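Local coordinates for serine-rich Repeat Adhesion Glycoprotein (Srr1) (Streptococcus agalactiae, PDB 4MBO) that binds fibrinogen as a serine-rich repeat surface glycoprotein, and so probably helps the bacterium adhere to its host, at residues P32-D38 / E154-N159; D26-S30 / E41-L45; Y189-I193 / L240-M244. All blocks are in the same frame, centred on the assembly; numbering follows the deposited sequence. Where two conformers were deposited one is given.

Contact 1: residues P32-D38 / E154-N159; sequences PGTVKLD and ERVQYN
Thr34, Val35 and Lys36 form a short edge strand running parallel to Arg155, Val156 and Gln157 of strand 148-157. The ladder starts with Arg155 N to Gly33 O (2.7 Å), continues through Val35 N to Arg155 O and Gln157 N to Val35 O (2.9 Å, N-H...O 172°), and ends with Leu37 N to Gln157 O. At the entry, bent Glu154 turns OE1 back to Gly33 N for a weak bond. Thr34 and Gln157 share one face, the threonine CG2 lying 3.8 Å from Gln157 CB; Val35 and Val156 face the other way, toward Pro126. Such parallel pairing of a short early strand with the last strand of the sheet is what the A' and G strands do in many immunoglobulin-like domains, and strand 34-36 fits the A' role here. Beyond the ladder, Leu37 CD1 touches both Val156 CG1 (3.6 Å) and the Tyr158 ring, lying 3.7 Å from CZ. Asp38 turns toward segment 154-159: OD2 lies at the tyrosine ring's edge, in its plane, and takes Asn159 N on its anti lone pair (2.8 Å). Its other oxygen, OD1, is held by Tyr314 and by a salt bridge to Arg176.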
loop_
_atom_site.group_PDB
_atom_site.type_symbol
_atom_site.label_atom_id
_atom_site.label_comp_id
_atom_site.label_asym_id
_atom_site.label_seq_id
_atom_site.Cartn_x
_atom_site.Cartn_y
_atom_site.Cartn_z
ATOM N N PRO A 32 12.300 12.023 -10.488
ATOM C CA PRO A 32 13.327 11.320 -9.699
ATOM C C PRO A 32 13.681 12.117 -8.453
ATOM O O PRO A 32 13.821 13.335 -8.520
ATOM C CB PRO A 32 14.478 11.174 -10.694
ATOM C CG PRO A 32 13.779 11.102 -12.015
ATOM C CD PRO A 32 12.660 12.084 -11.915
ATOM N N GLY A 33 13.771 11.435 -7.311
ATOM C CA GLY A 33 14.001 12.090 -6.038
ATOM C C GLY A 33 12.807 11.934 -5.115
ATOM O O GLY A 33 12.931 12.123 -3.904
ATOM N N THR A 34 11.627 11.667 -5.703
ATOM C CA THR A 34 10.383 11.499 -4.935
ATOM C C THR A 34 9.584 10.306 -5.475
ATOM O O THR A 34 9.362 10.204 -6.690
ATOM C CB THR A 34 9.462 12.736 -5.055
ATOM O OG1 THR A 34 10.139 13.916 -4.594
ATOM C CG2 THR A 34 8.220 12.563 -4.230
ATOM N N VAL A 35 9.187 9.375 -4.596
ATOM C CA VAL A 35 8.292 8.281 -4.998
ATOM C C VAL A 35 6.873 8.676 -4.603
ATOM O O VAL A 35 6.571 8.852 -3.417
ATOM C CB VAL A 35 8.645 6.935 -4.315
ATOM C CG1 VAL A 35 7.712 5.824 -4.780
ATOM C CG2 VAL A 35 10.057 6.519 -4.620
ATOM N N LYS A 36 6.011 8.814 -5.600
ATOM C CA LYS A 36 4.601 9.201 -5.393
ATOM C C LYS A 36 3.762 7.945 -5.237
ATOM O O LYS A 36 3.296 7.363 -6.215
ATOM C CB LYS A 36 4.119 10.051 -6.567
ATOM C CG LYS A 36 4.953 11.306 -6.773
ATOM C CD LYS A 36 4.494 12.123 -7.979
ATOM C CE LYS A 36 5.455 13.258 -8.319
ATOM N NZ LYS A 36 5.220 13.799 -9.694
ATOM N N LEU A 37 3.516 7.572 -3.985
ATOM C CA LEU A 37 2.799 6.324 -3.697
ATOM C C LEU A 37 1.305 6.404 -3.946
ATOM O O LEU A 37 0.622 5.390 -3.865
ATOM C CB LEU A 37 3.094 5.827 -2.285
ATOM C CG LEU A 37 4.506 5.299 -2.080
ATOM C CD1 LEU A 37 4.719 4.879 -0.634
ATOM C CD2 LEU A 37 4.841 4.106 -2.999
ATOM N N ASP A 38 0.789 7.593 -4.236
ATOM C CA ASP A 38 -0.613 7.746 -4.612
ATOM C C ASP A 38 -0.760 8.059 -6.117
ATOM O O ASP A 38 -1.835 8.409 -6.599
ATOM C CB ASP A 38 -1.298 8.785 -3.729
ATOM C CG ASP A 38 -1.562 8.256 -2.340
ATOM O OD1 ASP A 38 -1.896 7.047 -2.241
ATOM O OD2 ASP A 38 -1.512 9.026 -1.373
ATOM N N GLU A 154 15.270 8.675 -1.858
ATOM C CA GLU A 154 14.054 9.289 -2.387
ATOM C C GLU A 154 13.164 9.780 -1.283
ATOM O O GLU A 154 13.059 9.107 -0.246
ATOM C CB GLU A 154 13.163 8.260 -3.138
ATOM C CG GLU A 154 13.826 7.380 -4.170
ATOM C CD GLU A 154 14.144 8.068 -5.452
ATOM O OE1 GLU A 154 13.668 9.201 -5.687
ATOM O OE2 GLU A 154 14.950 7.499 -6.241
ATOM N N ARG A 155 12.512 10.923 -1.485
ATOM C CA ARG A 155 11.428 11.294 -0.600
ATOM C C ARG A 155 10.246 10.372 -0.943
ATOM O O ARG A 155 10.166 9.820 -2.046
ATOM C CB ARG A 155 10.992 12.747 -0.850
ATOM C CG ARG A 155 12.064 13.743 -0.584
ATOM C CD ARG A 155 11.565 15.168 -0.866
ATOM N NE ARG A 155 12.731 16.013 -0.971
ATOM C CZ ARG A 155 13.491 16.075 -2.065
ATOM N NH1 ARG A 155 14.560 16.854 -2.077
ATOM N NH2 ARG A 155 13.189 15.343 -3.143
ATOM N N VAL A 156 9.321 10.245 -0.013
ATOM C CA VAL A 156 8.110 9.453 -0.221
ATOM C C VAL A 156 6.935 10.401 -0.043
ATOM O O VAL A 156 6.838 11.071 0.960
ATOM C CB VAL A 156 8.051 8.275 0.744
ATOM C CG1 VAL A 156 6.730 7.540 0.602
ATOM C CG2 VAL A 156 9.233 7.350 0.469
ATOM N N GLN A 157 6.060 10.438 -1.028
ATOM C CA GLN A 157 4.938 11.352 -0.980
ATOM C C GLN A 157 3.613 10.648 -1.118
ATOM O O GLN A 157 3.459 9.747 -1.922
ATOM C CB GLN A 157 5.091 12.358 -2.130
ATOM C CG GLN A 157 3.892 13.241 -2.382
ATOM C CD GLN A 157 4.148 14.205 -3.519
ATOM O OE1 GLN A 157 4.972 15.094 -3.405
ATOM N NE2 GLN A 157 3.443 14.021 -4.618
ATOM N N TYR A 158 2.664 11.087 -0.304
ATOM C CA TYR A 158 1.292 10.637 -0.367
ATOM C C TYR A 158 0.434 11.887 -0.605
ATOM O O TYR A 158 0.854 13.024 -0.349
ATOM C CB TYR A 158 0.859 10.033 0.945
ATOM C CG TYR A 158 1.549 8.747 1.332
ATOM C CD1 TYR A 158 1.057 7.524 0.912
ATOM C CD2 TYR A 158 2.673 8.750 2.166
ATOM C CE1 TYR A 158 1.676 6.319 1.269
ATOM C CE2 TYR A 158 3.293 7.569 2.529
ATOM C CZ TYR A 158 2.777 6.356 2.107
ATOM O OH TYR A 158 3.379 5.166 2.437
ATOM N N ASN A 159 -0.739 11.697 -1.188
ATOM C CA ASN A 159 -1.619 12.832 -1.404
ATOM C C ASN A 159 -2.161 13.436 -0.125
ATOM O O ASN A 159 -2.317 12.740 0.885
ATOM C CB ASN A 159 -2.793 12.425 -2.273
ATOM C CG ASN A 159 -2.427 12.330 -3.729
ATOM O OD1 ASN A 159 -1.376 12.832 -4.169
ATOM N ND2 ASN A 159 -3.283 11.698 -4.491
HETATM O O HOH W 1 1.607 10.474 -4.452
#

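Contact 2: residues D26-S30 / E41-L45; sequences DNTLS and ENLVL
Glu41 and Ser30 meet through the glutamate carboxylate, whose OE2 is gripped twice by the same serine. Ser30 N comes down from above the carboxylate plane, 46° out of it, and bonds at 2.9 Å to OE2. Ser30 OG reaches OE2 on the syn side at 2.8 Å, much closer to the plane. With chi1 at 58° the hydroxyl sits between the serine's own N and carbonyl carbon, which lets both donors converge on one oxygen. Leu29 CD2 lies over the face from which Ser30 N approaches, 3.5 Å from OE1. The second carboxylate oxygen, OE1, accepts from Lys36 N; the lysine's NZ, itself salt-bridged to another glutamate, bonds to Ser30 OG.

The other flat group, the Asn42 amide, bends back on its own chain: ND2 donates to Leu43 O, which lies nearly in the amide plane. This side chain is about 4 Å from a bound calcium ion. Between the segments the link is wet. One water joins Thr28 OG1 to Asn42 N, and a second, modelled doubtfully close to that hydroxyl, donates to Asn42 O.

On the inner side the contact is greasy. Leu43 CD2 meets Leu29 CD1 at 4.3 Å and Asp26 CB at 3.7 Å, close to Ile152 and Glu154 of strand 148-157. Apart from these, Leu29 sets a methyl against a carbonyl, CD2 lying 3.4 Å from Asn42 O.

Asp26 to Leu29 form a type I beta turn, closed by Leu29 N to Asp26 O at 3.1 Å. It sits where the chain leaves strand 20-25, paired with strand 43-51, and crosses to strand 34-36 in the other sheet, consistent with the switch between A and A' strands of immunoglobulin-like sandwiches.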
loop_
_atom_site.group_PDB
_atom_site.type_symbol
_atom_site.label_atom_id
_atom_site.label_comp_id
_atom_site.label_asym_id
_atom_site.label_seq_id
_atom_site.Cartn_x
_atom_site.Cartn_y
_atom_site.Cartn_z
ATOM N N ASP A 26 15.528 4.526 -10.365
ATOM C CA ASP A 26 14.308 5.339 -10.276
ATOM C C ASP A 26 13.962 6.060 -11.588
ATOM O O ASP A 26 13.303 7.079 -11.578
ATOM C CB ASP A 26 14.432 6.352 -9.126
ATOM C CG ASP A 26 15.409 7.504 -9.380
ATOM O OD1 ASP A 26 16.111 7.555 -10.417
ATOM O OD2 ASP A 26 15.489 8.400 -8.483
ATOM N N ASN A 27 14.416 5.495 -12.689
ATOM C CA ASN A 27 14.189 6.094 -13.995
ATOM C C ASN A 27 12.705 6.256 -14.330
ATOM O O ASN A 27 12.319 7.226 -15.004
ATOM C CB ASN A 27 14.878 5.235 -15.059
ATOM C CG ASN A 27 16.373 5.115 -14.825
ATOM O OD1 ASN A 27 16.954 5.870 -14.042
ATOM N ND2 ASN A 27 17.002 4.166 -15.498
ATOM N N THR A 28 11.875 5.348 -13.817
ATOM C CA THR A 28 10.445 5.327 -14.162
ATOM C C THR A 28 9.641 6.381 -13.357
ATOM O O THR A 28 8.490 6.656 -13.679
ATOM C CB THR A 28 9.814 3.919 -14.061
ATOM O OG1 THR A 28 9.711 3.481 -12.701
ATOM C CG2 THR A 28 10.626 2.923 -14.864
ATOM N N LEU A 29 10.253 6.992 -12.341
ATOM C CA LEU A 29 9.556 8.009 -11.552
ATOM C C LEU A 29 9.317 9.262 -12.402
ATOM O O LEU A 29 10.165 9.641 -13.218
ATOM C CB LEU A 29 10.384 8.421 -10.327
ATOM C CG LEU A 29 10.711 7.368 -9.266
ATOM C CD1 LEU A 29 11.491 8.021 -8.123
ATOM C CD2 LEU A 29 9.445 6.707 -8.750
ATOM N N SER A 30 8.181 9.911 -12.204
ATOM C CA SER A 30 7.880 11.142 -12.928
ATOM C C SER A 30 8.864 12.249 -12.557
ATOM O O SER A 30 9.260 13.048 -13.412
ATOM C CB SER A 30 6.435 11.602 -12.646
ATOM O OG SER A 30 6.207 11.814 -11.258
ATOM N N GLU A 41 3.648 4.881 -8.273
ATOM C CA GLU A 41 5.092 4.837 -8.548
ATOM C C GLU A 41 5.833 3.813 -7.669
ATOM O O GLU A 41 5.372 3.437 -6.585
ATOM C CB GLU A 41 5.718 6.219 -8.369
ATOM C CG GLU A 41 5.255 7.189 -9.441
ATOM C CD GLU A 41 6.002 8.502 -9.472
ATOM O OE1 GLU A 41 6.664 8.868 -8.467
ATOM O OE2 GLU A 41 5.911 9.171 -10.536
ATOM N N ASN A 42 7.009 3.380 -8.137
ATOM C CA ASN A 42 7.821 2.426 -7.431
ATOM C C ASN A 42 9.238 2.553 -7.940
ATOM O O ASN A 42 9.500 3.313 -8.900
ATOM C CB ASN A 42 7.276 0.985 -7.591
ATOM C CG ASN A 42 7.163 0.549 -9.035
ATOM O OD1 ASN A 42 6.071 0.589 -9.614
ATOM N ND2 ASN A 42 8.278 0.185 -9.653
ATOM N N LEU A 43 10.136 1.869 -7.262
ATOM C CA LEU A 43 11.542 1.771 -7.660
ATOM C C LEU A 43 11.727 0.460 -8.387
ATOM O O LEU A 43 10.810 -0.364 -8.458
ATOM C CB LEU A 43 12.442 1.823 -6.440
ATOM C CG LEU A 43 12.348 3.125 -5.636
ATOM C CD1 LEU A 43 13.116 3.014 -4.322
ATOM C CD2 LEU A 43 12.803 4.328 -6.454
ATOM N N VAL A 44 12.912 0.261 -8.968
ATOM C CA VAL A 44 13.198 -0.971 -9.670
ATOM C C VAL A 44 14.507 -1.567 -9.131
ATOM O O VAL A 44 15.521 -0.874 -8.997
ATOM C CB VAL A 44 13.312 -0.738 -11.204
ATOM C CG1 VAL A 44 13.690 -2.051 -11.878
ATOM C CG2 VAL A 44 11.956 -0.264 -11.765
ATOM N N LEU A 45 14.446 -2.837 -8.798
ATOM C CA LEU A 45 15.603 -3.604 -8.361
ATOM C C LEU A 45 16.064 -4.535 -9.469
ATOM O O LEU A 45 15.260 -5.254 -10.070
ATOM C CB LEU A 45 15.212 -4.460 -7.162
ATOM C CG LEU A 45 16.242 -5.501 -6.678
ATOM C CD1 LEU A 45 17.508 -4.808 -6.192
ATOM C CD2 LEU A 45 15.640 -6.363 -5.579
HETATM O O HOH W 2 7.287 4.184 -11.082
HETATM O O HOH W 3 11.475 3.674 -10.956
#

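Contact 3: residues Y189-I193 / L240-M244; sequences YITQI and LTDSM
Gln192 reaches from strand 186-202, in an antiparallel sheet of the C-terminal adhesin region, to Thr241 in the long loop between strands 229-235 and 254-255. One direct hydrogen bond crosses the contact: Gln192 NE2 donates to Thr241 O at 2.8 Å, with an N-H...O angle of 161° and the acceptor close to the amide plane. Gln192 OE1 takes a bond from Arg174 NH2 of the neighbouring strand 169-181, so both ends of the buried amide are used and its flip is fixed. Leu240 sets a methylene against this amide, CB 3.8 Å from Gln192 NE2.

The loop carries its own polar bracing. Thr241 OG1 accepts from Met244 N, an ST motif, and also bonds to Gln246. Met244 has a positive phi of 69°, and this turn of the chain sends its side chain back to the strand.

Apolar and sulfur contacts fill in between. Met244 runs alongside Ile190 the opposite way, SD lying 3.7 Å from Ile190 CG2 and 3.5 Å from Ile190 O. The Leu240 side chain packs on Val285. The extended methionine ends with CE above the Gln192 amide plane, 3.5 Å from the carbon CD.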
loop_
_atom_site.group_PDB
_atom_site.type_symbol
_atom_site.label_atom_id
_atom_site.label_comp_id
_atom_site.label_asym_id
_atom_site.label_seq_id
_atom_site.Cartn_x
_atom_site.Cartn_y
_atom_site.Cartn_z
ATOM N N TYR A 189 -10.565 -0.362 0.868
ATOM C CA TYR A 189 -10.685 1.053 0.611
ATOM C C TYR A 189 -10.952 1.721 1.940
ATOM O O TYR A 189 -12.006 1.503 2.570
ATOM C CB TYR A 189 -11.864 1.280 -0.384
ATOM C CG TYR A 189 -12.181 2.739 -0.652
ATOM C CD1 TYR A 189 -11.316 3.536 -1.380
ATOM C CD2 TYR A 189 -13.359 3.316 -0.200
ATOM C CE1 TYR A 189 -11.599 4.864 -1.658
ATOM C CE2 TYR A 189 -13.648 4.635 -0.473
ATOM C CZ TYR A 189 -12.780 5.411 -1.204
ATOM O OH TYR A 189 -13.045 6.754 -1.470
ATOM N N ILE A 190 -10.046 2.577 2.335
ATOM C CA ILE A 190 -10.133 3.239 3.624
ATOM C C ILE A 190 -10.357 4.734 3.482
ATOM O O ILE A 190 -9.741 5.397 2.634
ATOM C CB ILE A 190 -8.881 2.964 4.464
ATOM C CG1 ILE A 190 -8.747 1.469 4.686
ATOM C CG2 ILE A 190 -8.986 3.690 5.811
ATOM C CD1 ILE A 190 -7.644 1.068 5.639
ATOM N N THR A 191 -11.275 5.252 4.306
ATOM C CA THR A 191 -11.615 6.636 4.337
ATOM C C THR A 191 -11.272 7.243 5.683
ATOM O O THR A 191 -11.662 6.689 6.733
ATOM C CB THR A 191 -13.132 6.833 4.081
ATOM O OG1 THR A 191 -13.463 6.311 2.774
ATOM C CG2 THR A 191 -13.477 8.300 4.076
ATOM N N GLN A 192 -10.540 8.355 5.660
ATOM C CA GLN A 192 -10.256 9.116 6.879
ATOM C C GLN A 192 -11.176 10.329 6.905
ATOM O O GLN A 192 -11.214 11.120 5.959
ATOM C CB GLN A 192 -8.831 9.584 6.945
ATOM C CG GLN A 192 -7.829 8.449 7.010
ATOM C CD GLN A 192 -6.404 8.951 6.877
ATOM O OE1 GLN A 192 -6.149 9.990 6.229
ATOM N NE2 GLN A 192 -5.460 8.205 7.444
ATOM N N ILE A 193 -11.936 10.447 7.990
ATOM C CA ILE A 193 -12.837 11.566 8.213
ATOM C C ILE A 193 -12.131 12.468 9.233
ATOM O O ILE A 193 -11.775 12.043 10.321
ATOM C CB ILE A 193 -14.203 11.082 8.729
ATOM C CG1 ILE A 193 -14.946 10.314 7.619
ATOM C CG2 ILE A 193 -15.065 12.211 9.263
ATOM C CD1 ILE A 193 -14.718 8.847 7.658
ATOM N N LEU A 240 -3.108 8.984 12.928
ATOM C CA LEU A 240 -3.357 8.582 11.555
ATOM C C LEU A 240 -2.096 8.672 10.691
ATOM O O LEU A 240 -1.294 9.611 10.822
ATOM C CB LEU A 240 -4.426 9.461 10.920
ATOM C CG LEU A 240 -5.802 9.408 11.590
ATOM C CD1 LEU A 240 -6.683 10.447 10.916
ATOM C CD2 LEU A 240 -6.453 8.041 11.520
ATOM N N THR A 241 -1.938 7.695 9.811
ATOM C CA THR A 241 -0.855 7.707 8.832
ATOM C C THR A 241 -1.440 8.196 7.495
ATOM O O THR A 241 -2.658 8.362 7.347
ATOM C CB THR A 241 -0.270 6.283 8.637
ATOM O OG1 THR A 241 -1.297 5.421 8.102
ATOM C CG2 THR A 241 0.278 5.765 9.936
ATOM N N ASP A 242 -0.588 8.424 6.505
ATOM C CA ASP A 242 -1.026 8.825 5.189
ATOM C C ASP A 242 -1.267 7.590 4.293
ATOM O O ASP A 242 -2.095 7.612 3.376
ATOM C CB ASP A 242 0.015 9.760 4.555
ATOM C CG ASP A 242 0.229 11.071 5.341
ATOM O OD1 ASP A 242 -0.747 11.590 5.953
ATOM O OD2 ASP A 242 1.367 11.571 5.343
ATOM N N SER A 243 -0.525 6.496 4.527
ATOM C CA SER A 243 -0.764 5.272 3.745
ATOM C C SER A 243 -2.014 4.539 4.176
ATOM O O SER A 243 -2.563 3.762 3.408
ATOM C CB SER A 243 0.391 4.281 3.888
ATOM O OG SER A 243 0.399 3.767 5.203
ATOM N N MET A 244 -2.455 4.783 5.412
ATOM C CA MET A 244 -3.603 4.129 5.987
ATOM C C MET A 244 -3.381 2.648 6.259
ATOM O O MET A 244 -4.311 1.953 6.638
ATOM C CB MET A 244 -4.865 4.366 5.155
ATOM C CG MET A 244 -5.043 5.801 4.750
ATOM S SD MET A 244 -6.708 6.120 4.139
ATOM C CE MET A 244 -6.504 7.790 3.551
#

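In the fold
Contacts 1 and 2 share one region of the immunoglobulin-like domain: the loop 26-30 leads into the edge strand of contact 1, their centres are 10 Å apart, and Glu154 OE2 lies 2.5 Å from Asp26 OD2, so close that the two carboxylates may share a proton. Contact 1 is a backbone ladder, contact 2 a more exposed join made by a carboxylate and bridging waters. Contact 3 belongs to the adhesin region and is the most buried of the three, relying on one hydrogen bond from a side-chain amide and on methionine packing. Tyr158 links the domains, its OH and ring resting on Ser243 and Asp242 of contact 3, whose centre lies 17 Å from that of contact 1. Contact 2 does not touch contact 3.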